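Local coordinates for protein tRNA-splicing ligase RtcB (Thermus thermophilus, PDB 2EPG) that probably joins RNA ends bearing a 2',3'-cyclic phosphate or 3'-phosphate to 5'-hydroxyl ends, using GTP and manganese, at residues I311-F314 / V315-F319. Numbering follows the deposited sequence.
Sequences IAHF and VREAF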
loop_
_atom_site.group_PDB
_atom_site.type_symbol
_atom_site.label_atom_id
_atom_site.label_comp_id
_atom_site.label_asym_id
_atom_site.label_seq_id
_atom_site.Cartn_x
_atom_site.Cartn_y
_atom_site.Cartn_z
ATOM N N ILE A 311 -5.735 14.901 1.639
ATOM C CA ILE A 311 -6.347 14.854 0.320
ATOM C C ILE A 311 -7.824 14.491 0.442
ATOM O O ILE A 311 -8.670 15.063 -0.240
ATOM C CB ILE A 311 -5.613 13.844 -0.588
ATOM C CG1 ILE A 311 -4.185 14.348 -0.854
ATOM C CG2 ILE A 311 -6.362 13.682 -1.924
ATOM C CD1 ILE A 311 -3.284 13.359 -1.569
ATOM N N ALA A 312 -8.135 13.553 1.328
ATOM C CA ALA A 312 -9.522 13.143 1.523
ATOM C C ALA A 312 -10.347 14.336 2.000
ATOM O O ALA A 312 -11.497 14.502 1.591
ATOM C CB ALA A 312 -9.603 12.001 2.539
ATOM N N HIS A 313 -9.757 15.172 2.851
ATOM C CA HIS A 313 -10.459 16.356 3.351
ATOM C C HIS A 313 -10.791 17.274 2.172
ATOM O O HIS A 313 -11.913 17.771 2.063
ATOM C CB HIS A 313 -9.595 17.112 4.381
ATOM C CG HIS A 313 -10.255 18.337 4.940
ATOM N ND1 HIS A 313 -11.321 18.278 5.816
ATOM C CD2 HIS A 313 -10.020 19.655 4.723
ATOM C CE1 HIS A 313 -11.713 19.505 6.115
ATOM N NE2 HIS A 313 -10.941 20.358 5.464
ATOM N N PHE A 314 -9.814 17.485 1.287
ATOM C CA PHE A 314 -10.018 18.319 0.110
ATOM C C PHE A 314 -11.030 17.698 -0.845
ATOM O O PHE A 314 -11.735 18.411 -1.541
ATOM C CB PHE A 314 -8.701 18.540 -0.672
ATOM C CG PHE A 314 -7.612 19.217 0.119
ATOM C CD1 PHE A 314 -7.917 20.088 1.169
ATOM C CD2 PHE A 314 -6.272 19.013 -0.213
ATOM C CE1 PHE A 314 -6.901 20.747 1.880
ATOM C CE2 PHE A 314 -5.246 19.666 0.483
ATOM C CZ PHE A 314 -5.563 20.537 1.537
ATOM N N VAL A 315 -11.083 16.368 -0.908
ATOM C CA VAL A 315 -12.025 15.723 -1.800
ATOM C C VAL A 315 -13.429 16.059 -1.308
ATOM O O VAL A 315 -14.304 16.418 -2.099
ATOM C CB VAL A 315 -11.822 14.193 -1.842
ATOM C CG1 VAL A 315 -13.041 13.507 -2.472
ATOM C CG2 VAL A 315 -10.563 13.863 -2.652
ATOM N N ARG A 316 -13.644 15.953 -0.004
ATOM C CA ARG A 316 -14.943 16.289 0.535
ATOM C C ARG A 316 -15.264 17.742 0.172
ATOM O O ARG A 316 -16.387 18.035 -0.227
ATOM C CB ARG A 316 -14.957 16.085 2.053
ATOM C CG ARG A 316 -14.957 14.606 2.444
ATOM C CD ARG A 316 -14.643 14.366 3.907
ATOM N NE ARG A 316 -14.763 12.945 4.249
ATOM C CZ ARG A 316 -14.110 12.370 5.246
ATOM N NH1 ARG A 316 -14.271 11.076 5.497
ATOM N NH2 ARG A 316 -13.280 13.093 5.994
ATOM N N GLU A 317 -14.275 18.637 0.272
ATOM C CA GLU A 317 -14.496 20.050 -0.050
ATOM C C GLU A 317 -14.881 20.235 -1.511
ATOM O O GLU A 317 -15.668 21.116 -1.849
ATOM C CB GLU A 317 -13.255 20.890 0.256
ATOM C CG GLU A 317 -12.852 20.885 1.727
ATOM C CD GLU A 317 -11.671 21.810 2.018
ATOM O OE1 GLU A 317 -10.779 21.924 1.144
ATOM O OE2 GLU A 317 -11.635 22.403 3.122
ATOM N N ALA A 318 -14.334 19.404 -2.382
ATOM C CA ALA A 318 -14.667 19.510 -3.788
ATOM C C ALA A 318 -16.109 19.068 -4.051
ATOM O O ALA A 318 -16.813 19.699 -4.834
ATOM C CB ALA A 318 -13.697 18.685 -4.621
ATOM N N PHE A 319 -16.568 18.001 -3.398
ATOM C CA PHE A 319 -17.941 17.551 -3.632
ATOM C C PHE A 319 -18.912 18.630 -3.174
ATOM O O PHE A 319 -19.860 18.971 -3.880
ATOM C CB PHE A 319 -18.233 16.240 -2.890
ATOM C CG PHE A 319 -17.821 14.999 -3.650
ATOM C CD1 PHE A 319 -18.781 14.114 -4.130
ATOM C CD2 PHE A 319 -16.477 14.710 -3.873
ATOM C CE1 PHE A 319 -18.410 12.945 -4.828
ATOM C CE2 PHE A 319 -16.098 13.551 -4.569
ATOM C CZ PHE A 319 -17.067 12.670 -5.044
#
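The imidazole of His313 carries CG of Glu317 over one face, and on that same face OE2 of Glu317 lies above the ring plane, off the NE2–CD2 bond, with the carboxylate plane turned 52° from that of the imidazole. Both ring contacts of Glu317 are local ones along a single alpha-helix, 288-321, of the RtcB ligase fold: His313 to Glu317 is i to i+4, Phe314 to Glu317 i to i+3. OE2 of Glu317 lies 3.2 Å from NE2 of His313, while the other carboxylate oxygen, OE1, comes within 3.4 Å of CD1 of Phe314, approaching that ring obliquely. The Phe314 and Glu317 side chains run side by side, pointing the same way, and their ring and carboxylate planes are 30° apart. CG of Glu317, anti to its carbonyl carbon (chi1 -62°), lies beside its backbone N, and the extended chain beyond it runs back along the helix to His313. Tyr172 meets the His313 ring edge-to-face, and Val138 and Pro139 pack on Phe314.

Another side of the helix is apolar and packs on the antiparallel strands 110-119 and 240-247, Ile311 resting on Ile245 and Thr247 and both Ala312 and Val315 on Leu114, while the nearest side-chain atoms of Val315 and Leu217, a predicted GMP-binding residue, are about 3 Å apart, so the helix probably borders the predicted nucleotide site.

Arg316 leaves the helix with its chain extended from CG to NE, passing the carbonyl of Ala312; its guanidinium forms a salt bridge with Asp177, a hydrogen bond to the carbonyl of Leu331 and a cation-pi contact with Tyr174. Successive backbone bonds tie the turns together, from Arg316 N to Ala312 O at 3.0 Å and from Glu317 N to His313 O at 3.1 Å. On the side that meets the strands, CG2 of Val315 sits 3.3 Å from Ile311 O, the oxygen that accepts the Val315 N-H at 2.8 Å.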